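Local coordinates for protein Niban 2 (Homo sapiens, PDB 7CTP) that may suppress apoptosis and promote melanoma cell invasion, and is a myristoylated, PH-domain-bearing phosphoprotein of the cytoplasm and cell junctions, at residues N117-T125 and Q183-N194; L161-Y169 and I268-H276. All coordinates share one frame; numbering follows the deposited sequence.

Contact 1: residues N117-T125 and Q183-N194; sequences NSAGYKILT and QAVLQDCIRHCN
Asn-117 lays its amide alongside Cys-193: OD1 stands 3.5 Å from Cys-193 CB while accepting from Ala-119 N in an Asx turn and from the side chain of Gln-234. ND2 reaches a water that donates to Cys-193 O. Ser-118, pointing at the helix, wedges its hydroxyl against the backbone between Cys-189 and Ile-190, OG 3.3 Å from Cys-189 C. Ala-119 CB packs on Cys-193 CB. Gly-120, third in a type II turn, gives its N-H to Asn-194 OD1 (2.8 Å, 156°) in the carbonyl plane, pinning the helix end to the loop. This helix is the C-terminal helix of the PH domain, and the turn leads into edge strand 122-124, nearly antiparallel to it at 163°. Tyr-121 CB and O lie against the branches of Ile-190, whose CD1 also meets Ile-123 CG1 at 3.7 Å; an alanine in place of Ile-190 would probably open a gap between turn and helix, taking from Tyr-121 CB and Ile-123 CG1 the methyl they pack on. The side chain of Ile-123 crosses that of Gln-187 at about a right angle, and its CD1 rests 3.7 Å from Leu-186 CB. Thr-125 CG2 lies against the amide of Gln-183, carried there by its extended chain.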
loop_
_atom_site.group_PDB
_atom_site.type_symbol
_atom_site.label_atom_id
_atom_site.label_comp_id
_atom_site.label_asym_id
_atom_site.label_seq_id
_atom_site.Cartn_x
_atom_site.Cartn_y
_atom_site.Cartn_z
ATOM N N ASN A 117 11.583 8.128 -5.615
ATOM C CA ASN A 117 10.591 7.133 -5.227
ATOM C C ASN A 117 9.406 7.879 -4.627
ATOM O O ASN A 117 9.565 8.611 -3.647
ATOM C CB ASN A 117 11.184 6.134 -4.226
ATOM C CG ASN A 117 10.169 5.110 -3.722
ATOM O OD1 ASN A 117 9.139 5.456 -3.139
ATOM N ND2 ASN A 117 10.480 3.831 -3.916
ATOM N N SER A 118 8.222 7.713 -5.216
ATOM C CA SER A 118 7.083 8.569 -4.889
ATOM C C SER A 118 6.133 7.951 -3.857
ATOM O O SER A 118 4.978 8.375 -3.755
ATOM C CB SER A 118 6.330 8.931 -6.172
ATOM O OG SER A 118 5.903 7.767 -6.852
ATOM N N ALA A 119 6.588 6.972 -3.076
ATOM C CA ALA A 119 5.727 6.426 -2.029
ATOM C C ALA A 119 5.305 7.538 -1.072
ATOM O O ALA A 119 6.124 8.367 -0.666
ATOM C CB ALA A 119 6.449 5.314 -1.266
ATOM N N GLY A 120 4.018 7.559 -0.725
ATOM C CA GLY A 120 3.501 8.529 0.216
ATOM C C GLY A 120 3.185 9.887 -0.370
ATOM O O GLY A 120 2.747 10.782 0.374
ATOM N N TYR A 121 3.393 10.078 -1.671
ATOM C CA TYR A 121 3.141 11.363 -2.303
ATOM C C TYR A 121 1.692 11.467 -2.768
ATOM O O TYR A 121 0.981 10.464 -2.909
ATOM C CB TYR A 121 4.087 11.585 -3.495
ATOM C CG TYR A 121 5.439 12.130 -3.091
ATOM C CD1 TYR A 121 6.439 11.283 -2.623
ATOM C CD2 TYR A 121 5.715 13.492 -3.169
ATOM C CE1 TYR A 121 7.682 11.776 -2.236
ATOM C CE2 TYR A 121 6.961 13.995 -2.791
ATOM C CZ TYR A 121 7.935 13.132 -2.329
ATOM O OH TYR A 121 9.169 13.639 -1.943
ATOM N N LYS A 122 1.257 12.714 -2.977
ATOM C CA LYS A 122 -0.029 13.050 -3.584
ATOM C C LYS A 122 0.222 14.057 -4.697
ATOM O O LYS A 122 1.148 14.862 -4.603
ATOM C CB LYS A 122 -1.002 13.671 -2.567
ATOM C CG LYS A 122 -1.291 12.816 -1.347
ATOM C CD LYS A 122 -2.246 11.676 -1.692
ATOM C CE LYS A 122 -2.882 11.084 -0.430
ATOM N NZ LYS A 122 -2.174 9.852 0.030
ATOM N N ILE A 123 -0.615 14.026 -5.743
ATOM C CA ILE A 123 -0.477 14.935 -6.884
ATOM C C ILE A 123 -1.501 16.052 -6.774
ATOM O O ILE A 123 -2.684 15.793 -6.527
ATOM C CB ILE A 123 -0.649 14.198 -8.222
ATOM C CG1 ILE A 123 0.425 13.128 -8.404
ATOM C CG2 ILE A 123 -0.607 15.194 -9.390
ATOM C CD1 ILE A 123 0.006 12.050 -9.397
ATOM N N LEU A 124 -1.052 17.292 -6.975
ATOM C CA LEU A 124 -1.933 18.452 -7.084
ATOM C C LEU A 124 -1.799 19.031 -8.484
ATOM O O LEU A 124 -0.698 19.074 -9.043
ATOM C CB LEU A 124 -1.583 19.535 -6.049
ATOM C CG LEU A 124 -1.720 19.289 -4.545
ATOM C CD1 LEU A 124 -3.080 18.715 -4.189
ATOM C CD2 LEU A 124 -0.591 18.396 -4.027
ATOM N N THR A 125 -2.915 19.482 -9.063
ATOM C CA THR A 125 -2.871 20.059 -10.403
ATOM C C THR A 125 -3.137 21.562 -10.405
ATOM O O THR A 125 -3.477 22.123 -11.454
ATOM C CB THR A 125 -3.863 19.361 -11.336
ATOM O OG1 THR A 125 -5.160 19.396 -10.746
ATOM C CG2 THR A 125 -3.473 17.916 -11.546
ATOM N N GLN A 183 -0.092 13.117 -15.199
ATOM C CA GLN A 183 -0.842 12.842 -13.977
ATOM C C GLN A 183 -1.162 11.362 -13.857
ATOM O O GLN A 183 -1.046 10.783 -12.771
ATOM C CB GLN A 183 -2.129 13.657 -13.919
ATOM C CG GLN A 183 -2.930 13.363 -12.674
ATOM C CD GLN A 183 -4.112 14.275 -12.506
ATOM O OE1 GLN A 183 -4.501 14.984 -13.434
ATOM N NE2 GLN A 183 -4.697 14.264 -11.322
ATOM N N ALA A 184 -1.550 10.725 -14.964
ATOM C CA ALA A 184 -1.835 9.292 -14.926
ATOM C C ALA A 184 -0.574 8.489 -14.638
ATOM O O ALA A 184 -0.594 7.545 -13.836
ATOM C CB ALA A 184 -2.461 8.840 -16.244
ATOM N N VAL A 185 0.528 8.840 -15.304
ATOM C CA VAL A 185 1.786 8.118 -15.129
ATOM C C VAL A 185 2.297 8.275 -13.701
ATOM O O VAL A 185 2.756 7.311 -13.079
ATOM C CB VAL A 185 2.831 8.609 -16.149
ATOM C CG1 VAL A 185 4.235 8.105 -15.781
ATOM C CG2 VAL A 185 2.442 8.171 -17.563
ATOM N N LEU A 186 2.248 9.502 -13.170
ATOM C CA LEU A 186 2.743 9.710 -11.810
ATOM C C LEU A 186 1.823 9.067 -10.783
ATOM O O LEU A 186 2.300 8.590 -9.743
ATOM C CB LEU A 186 2.929 11.201 -11.526
ATOM C CG LEU A 186 4.043 11.842 -12.368
ATOM C CD1 LEU A 186 4.097 13.343 -12.128
ATOM C CD2 LEU A 186 5.380 11.181 -12.071
ATOM N N GLN A 187 0.507 9.039 -11.048
ATOM C CA GLN A 187 -0.400 8.271 -10.196
ATOM C C GLN A 187 -0.005 6.804 -10.172
ATOM O O GLN A 187 -0.049 6.162 -9.114
ATOM C CB GLN A 187 -1.851 8.389 -10.676
ATOM C CG GLN A 187 -2.596 9.640 -10.262
ATOM C CD GLN A 187 -3.971 9.734 -10.910
ATOM O OE1 GLN A 187 -4.338 8.915 -11.757
ATOM N NE2 GLN A 187 -4.734 10.738 -10.516
ATOM N N ASP A 188 0.359 6.250 -11.335
ATOM C CA ASP A 188 0.837 4.866 -11.397
ATOM C C ASP A 188 2.126 4.687 -10.603
ATOM O O ASP A 188 2.305 3.670 -9.921
ATOM C CB ASP A 188 1.082 4.432 -12.848
ATOM C CG ASP A 188 -0.195 4.270 -13.662
ATOM O OD1 ASP A 188 -1.305 4.467 -13.113
ATOM O OD2 ASP A 188 -0.075 3.939 -14.874
ATOM N N CYS A 189 3.048 5.652 -10.709
ATOM C CA CYS A 189 4.292 5.618 -9.938
ATOM C C CYS A 189 4.008 5.551 -8.443
ATOM O O CYS A 189 4.600 4.742 -7.717
ATOM C CB CYS A 189 5.136 6.858 -10.237
ATOM S SG CYS A 189 5.934 6.878 -11.872
ATOM N N ILE A 190 3.130 6.436 -7.959
ATOM C CA ILE A 190 2.818 6.485 -6.529
ATOM C C ILE A 190 2.195 5.173 -6.078
ATOM O O ILE A 190 2.564 4.610 -5.037
ATOM C CB ILE A 190 1.891 7.674 -6.225
ATOM C CG1 ILE A 190 2.626 8.997 -6.451
ATOM C CG2 ILE A 190 1.340 7.551 -4.812
ATOM C CD1 ILE A 190 1.684 10.205 -6.508
ATOM N N ARG A 191 1.224 4.672 -6.847
ATOM C CA ARG A 191 0.558 3.426 -6.475
ATOM C C ARG A 191 1.552 2.279 -6.420
ATOM O O ARG A 191 1.510 1.450 -5.497
ATOM C CB ARG A 191 -0.561 3.124 -7.474
ATOM C CG ARG A 191 -1.411 1.899 -7.165
ATOM C CD ARG A 191 -2.358 1.596 -8.346
ATOM N NE ARG A 191 -3.236 2.729 -8.653
ATOM C CZ ARG A 191 -3.118 3.498 -9.728
ATOM N NH1 ARG A 191 -3.958 4.512 -9.906
ATOM N NH2 ARG A 191 -2.156 3.271 -10.616
ATOM N N HIS A 192 2.469 2.233 -7.392
ATOM C CA HIS A 192 3.460 1.164 -7.445
ATOM C C HIS A 192 4.420 1.246 -6.261
ATOM O O HIS A 192 4.679 0.239 -5.587
ATOM C CB HIS A 192 4.214 1.227 -8.778
ATOM C CG HIS A 192 5.180 0.100 -8.982
ATOM N ND1 HIS A 192 4.812 -1.101 -9.547
ATOM C CD2 HIS A 192 6.496 -0.011 -8.679
ATOM C CE1 HIS A 192 5.861 -1.907 -9.584
ATOM N NE2 HIS A 192 6.897 -1.268 -9.069
ATOM N N CYS A 193 4.953 2.443 -5.988
ATOM C CA CYS A 193 5.880 2.604 -4.867
ATOM C C CYS A 193 5.198 2.417 -3.518
ATOM O O CYS A 193 5.843 1.961 -2.571
ATOM C CB CYS A 193 6.577 3.967 -4.942
ATOM S SG CYS A 193 7.647 4.184 -6.401
ATOM N N ASN A 194 3.911 2.756 -3.403
ATOM C CA ASN A 194 3.195 2.518 -2.148
ATOM C C ASN A 194 3.096 1.029 -1.835
ATOM O O ASN A 194 3.093 0.639 -0.664
ATOM C CB ASN A 194 1.787 3.113 -2.203
ATOM C CG ASN A 194 1.772 4.603 -1.966
ATOM O OD1 ASN A 194 2.765 5.185 -1.531
ATOM N ND2 ASN A 194 0.627 5.231 -2.235
HETATM O O HOH W 1 8.591 2.049 -2.180
HETATM O O HOH W 2 0.454 8.188 -1.566
#

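Contact 2: residues L161-Y169 and I268-H276; sequences LWHPYARHY and IQISDAVYH
Tyr-165 and Ala-166 bring the loop that joins strands 157-162 and 169-173 against one side of helix 268-276, with Ala-166 CA 4.2 Å from Asp-272 CA. Strand pairing between Leu-161 and Tyr-169 closes the base of this loop. Its backbone presents Tyr-165 O to Ser-271, whose OG stands anti to the backbone N (chi1 -173°), which swings it toward that oxygen; it donates a 2.8 Å bond in the carbonyl plane, on a lone pair. The same hydroxyl accepts from a water that also donates to Pro-164 O. Two residues on, Arg-167 N makes a weak, bent bond to Asp-272 OD1 (2.8 Å, 125°).

Ala-166 CB sits over one face of the Tyr-275 ring, and His-163 turns an edge toward the ring face, centroids 5.6 Å apart. A water links His-163 NE2 to Tyr-275 OH, while His-163 ND1 accepts from Tyr-165 N and so fixes the imidazole's rotation. At the other end Ile-268 CG2 lies over the centre of the His-168 ring, 3.9 Å from its centroid, with Trp-162 on the opposite face. His-168 NE2 donates to His-163 O, and ND1 bonds to Tyr-130 OH. Arg-167 turns away from the helix and grips His-168 O side-on through NE and NH1.

Both histidines thus brace the loop from within, and the helix is held by a few neutral or weak polar bonds, CH-pi contacts, the edge-to-face ring pair and two bridging waters; the Asp-272 carboxylate probably feels the Arg-167 charge only at a distance, NE lying 6.3 Å from OD1.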
loop_
_atom_site.group_PDB
_atom_site.type_symbol
_atom_site.label_atom_id
_atom_site.label_comp_id
_atom_site.label_asym_id
_atom_site.label_seq_id
_atom_site.Cartn_x
_atom_site.Cartn_y
_atom_site.Cartn_z
ATOM N N LEU A 161 4.059 17.485 -6.676
ATOM C CA LEU A 161 4.145 16.297 -5.841
ATOM C C LEU A 161 4.365 16.727 -4.393
ATOM O O LEU A 161 5.402 17.322 -4.075
ATOM C CB LEU A 161 5.294 15.400 -6.299
ATOM C CG LEU A 161 5.214 14.845 -7.717
ATOM C CD1 LEU A 161 6.368 13.867 -7.935
ATOM C CD2 LEU A 161 3.886 14.174 -7.947
ATOM N N TRP A 162 3.405 16.405 -3.525
ATOM C CA TRP A 162 3.447 16.722 -2.105
ATOM C C TRP A 162 3.623 15.443 -1.292
ATOM O O TRP A 162 3.089 14.394 -1.657
ATOM C CB TRP A 162 2.155 17.429 -1.685
ATOM C CG TRP A 162 1.977 17.641 -0.200
ATOM C CD1 TRP A 162 2.305 18.762 0.516
ATOM C CD2 TRP A 162 1.393 16.729 0.730
ATOM N NE1 TRP A 162 1.970 18.597 1.838
ATOM C CE2 TRP A 162 1.408 17.354 1.996
ATOM C CE3 TRP A 162 0.861 15.442 0.618
ATOM C CZ2 TRP A 162 0.907 16.735 3.138
ATOM C CZ3 TRP A 162 0.362 14.827 1.757
ATOM C CH2 TRP A 162 0.398 15.471 2.998
ATOM N N HIS A 163 4.354 15.542 -0.182
ATOM C CA HIS A 163 4.556 14.452 0.770
ATOM C C HIS A 163 4.498 15.076 2.157
ATOM O O HIS A 163 4.938 16.218 2.331
ATOM C CB HIS A 163 5.914 13.764 0.511
ATOM C CG HIS A 163 6.171 12.522 1.313
ATOM N ND1 HIS A 163 6.491 12.549 2.654
ATOM C CD2 HIS A 163 6.233 11.221 0.939
ATOM C CE1 HIS A 163 6.705 11.316 3.082
ATOM N NE2 HIS A 163 6.562 10.491 2.058
ATOM N N PRO A 164 3.934 14.382 3.155
ATOM C CA PRO A 164 3.805 15.030 4.474
ATOM C C PRO A 164 5.133 15.385 5.114
ATOM O O PRO A 164 5.178 16.332 5.915
ATOM C CB PRO A 164 3.027 14.000 5.309
ATOM C CG PRO A 164 3.237 12.683 4.597
ATOM C CD PRO A 164 3.324 13.040 3.134
ATOM N N TYR A 165 6.222 14.665 4.776
ATOM C CA TYR A 165 7.512 14.812 5.461
ATOM C C TYR A 165 8.683 15.063 4.523
ATOM O O TYR A 165 9.641 15.732 4.923
ATOM C CB TYR A 165 7.823 13.550 6.313
ATOM C CG TYR A 165 6.669 13.091 7.173
ATOM C CD1 TYR A 165 6.113 13.932 8.129
ATOM C CD2 TYR A 165 6.112 11.835 7.003
ATOM C CE1 TYR A 165 5.051 13.527 8.897
ATOM C CE2 TYR A 165 5.039 11.416 7.779
ATOM C CZ TYR A 165 4.517 12.280 8.717
ATOM O OH TYR A 165 3.449 11.897 9.492
ATOM N N ALA A 166 8.654 14.515 3.306
ATOM C CA ALA A 166 9.775 14.621 2.382
ATOM C C ALA A 166 9.596 15.845 1.477
ATOM O O ALA A 166 8.593 16.555 1.546
ATOM C CB ALA A 166 9.906 13.338 1.568
ATOM N N ARG A 167 10.567 16.093 0.599
ATOM C CA ARG A 167 10.524 17.352 -0.131
ATOM C C ARG A 167 9.427 17.316 -1.190
ATOM O O ARG A 167 8.931 16.259 -1.587
ATOM C CB ARG A 167 11.879 17.685 -0.766
ATOM C CG ARG A 167 12.248 16.890 -1.997
ATOM C CD ARG A 167 13.139 17.725 -2.941
ATOM N NE ARG A 167 12.348 18.634 -3.780
ATOM C CZ ARG A 167 12.851 19.522 -4.643
ATOM N NH1 ARG A 167 12.034 20.300 -5.359
ATOM N NH2 ARG A 167 14.164 19.637 -4.795
ATOM N N HIS A 168 9.020 18.500 -1.619
ATOM C CA HIS A 168 7.970 18.634 -2.612
ATOM C C HIS A 168 8.609 18.976 -3.944
ATOM O O HIS A 168 9.662 19.615 -3.991
ATOM C CB HIS A 168 6.964 19.713 -2.216
ATOM C CG HIS A 168 6.393 19.520 -0.845
ATOM N ND1 HIS A 168 5.706 20.510 -0.177
ATOM C CD2 HIS A 168 6.405 18.444 -0.021
ATOM C CE1 HIS A 168 5.319 20.053 1.003
ATOM N NE2 HIS A 168 5.735 18.803 1.125
ATOM N N TYR A 169 7.973 18.529 -5.019
ATOM C CA TYR A 169 8.460 18.747 -6.375
ATOM C C TYR A 169 7.427 19.531 -7.163
ATOM O O TYR A 169 6.224 19.295 -7.027
ATOM C CB TYR A 169 8.745 17.424 -7.074
ATOM C CG TYR A 169 9.800 16.602 -6.392
ATOM C CD1 TYR A 169 11.145 16.826 -6.645
ATOM C CD2 TYR A 169 9.457 15.609 -5.486
ATOM C CE1 TYR A 169 12.125 16.074 -6.017
ATOM C CE2 TYR A 169 10.427 14.851 -4.859
ATOM C CZ TYR A 169 11.758 15.087 -5.133
ATOM O OH TYR A 169 12.731 14.340 -4.509
ATOM N N ILE A 268 9.271 22.953 5.160
ATOM C CA ILE A 268 9.335 21.828 4.227
ATOM C C ILE A 268 10.780 21.399 4.010
ATOM O O ILE A 268 11.089 20.201 3.958
ATOM C CB ILE A 268 8.641 22.194 2.898
ATOM C CG1 ILE A 268 7.124 22.277 3.097
ATOM C CG2 ILE A 268 9.002 21.170 1.809
ATOM C CD1 ILE A 268 6.415 23.168 2.080
ATOM N N GLN A 269 11.691 22.369 3.893
ATOM C CA GLN A 269 13.104 22.049 3.709
ATOM C C GLN A 269 13.679 21.349 4.936
ATOM O O GLN A 269 14.431 20.372 4.812
ATOM C CB GLN A 269 13.886 23.325 3.393
ATOM C CG GLN A 269 15.329 23.078 2.975
ATOM C CD GLN A 269 15.958 24.291 2.314
ATOM O OE1 GLN A 269 15.449 25.412 2.426
ATOM N NE2 GLN A 269 17.068 24.073 1.617
ATOM N N ILE A 270 13.345 21.847 6.130
ATOM C CA ILE A 270 13.797 21.218 7.371
ATOM C C ILE A 270 13.242 19.803 7.492
ATOM O O ILE A 270 13.963 18.865 7.847
ATOM C CB ILE A 270 13.391 22.075 8.581
ATOM C CG1 ILE A 270 14.171 23.391 8.585
ATOM C CG2 ILE A 270 13.607 21.284 9.896
ATOM C CD1 ILE A 270 13.576 24.445 9.494
ATOM N N SER A 271 11.947 19.637 7.212
ATOM C CA SER A 271 11.311 18.324 7.336
ATOM C C SER A 271 11.983 17.303 6.425
ATOM O O SER A 271 12.216 16.150 6.824
ATOM C CB SER A 271 9.826 18.427 7.009
ATOM O OG SER A 271 9.156 17.205 7.265
ATOM N N ASP A 272 12.271 17.696 5.180
ATOM C CA ASP A 272 12.915 16.763 4.258
ATOM C C ASP A 272 14.282 16.331 4.766
ATOM O O ASP A 272 14.664 15.161 4.621
ATOM C CB ASP A 272 13.073 17.369 2.864
ATOM C CG ASP A 272 13.776 16.397 1.911
ATOM O OD1 ASP A 272 13.151 15.393 1.518
ATOM O OD2 ASP A 272 14.963 16.602 1.594
ATOM N N ALA A 273 15.049 17.271 5.326
ATOM C CA ALA A 273 16.364 16.943 5.868
ATOM C C ALA A 273 16.252 15.978 7.041
ATOM O O ALA A 273 17.035 15.027 7.143
ATOM C CB ALA A 273 17.105 18.213 6.287
ATOM N N VAL A 274 15.278 16.200 7.927
ATOM C CA VAL A 274 15.072 15.275 9.039
ATOM C C VAL A 274 14.600 13.922 8.527
ATOM O O VAL A 274 15.040 12.872 9.014
ATOM C CB VAL A 274 14.093 15.875 10.065
ATOM C CG1 VAL A 274 13.781 14.855 11.175
ATOM C CG2 VAL A 274 14.675 17.161 10.681
ATOM N N TYR A 275 13.708 13.918 7.532
ATOM C CA TYR A 275 13.250 12.658 6.953
ATOM C C TYR A 275 14.422 11.826 6.436
ATOM O O TYR A 275 14.465 10.611 6.650
ATOM C CB TYR A 275 12.243 12.930 5.827
ATOM C CG TYR A 275 11.735 11.675 5.135
ATOM C CD1 TYR A 275 10.692 10.921 5.679
ATOM C CD2 TYR A 275 12.308 11.238 3.939
ATOM C CE1 TYR A 275 10.230 9.759 5.043
ATOM C CE2 TYR A 275 11.867 10.081 3.306
ATOM C CZ TYR A 275 10.832 9.347 3.854
ATOM O OH TYR A 275 10.403 8.198 3.194
ATOM N N HIS A 276 15.385 12.463 5.759
ATOM C CA HIS A 276 16.552 11.731 5.251
ATOM C C HIS A 276 17.380 11.126 6.380
ATOM O O HIS A 276 17.821 9.970 6.298
ATOM C CB HIS A 276 17.428 12.659 4.407
ATOM C CG HIS A 276 18.835 12.163 4.240
ATOM N ND1 HIS A 276 19.190 11.244 3.275
ATOM C CD2 HIS A 276 19.967 12.431 4.939
ATOM C CE1 HIS A 276 20.483 10.976 3.375
ATOM N NE2 HIS A 276 20.976 11.680 4.379
HETATM O O HOH W 3 7.653 7.959 2.961
HETATM O O HOH W 4 6.645 17.730 8.024
#

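In the fold
Contacts 1 and 2 lie on neighbouring strands of one antiparallel sheet, their centres 15 Å apart. Along the chain their segments alternate: 117-125, 161-169, 183-194, then 268-276. Strand 122-124 pairs with strand 157-162, Lys-122 N bonding to Trp-162 O, and Tyr-121 OH lies 2.7 Å from Arg-167 O, a probable hydrogen bond from one contact to the other. Contact 1 is internal to the PH domain, setting its C-terminal helix, 176-194, against the sheet's edge strand. Contact 2 reaches outward from the same region to the long helix 260-337. Contact 1 thus holds the domain together, and contact 2 joins it to the largely helical remainder of the chain.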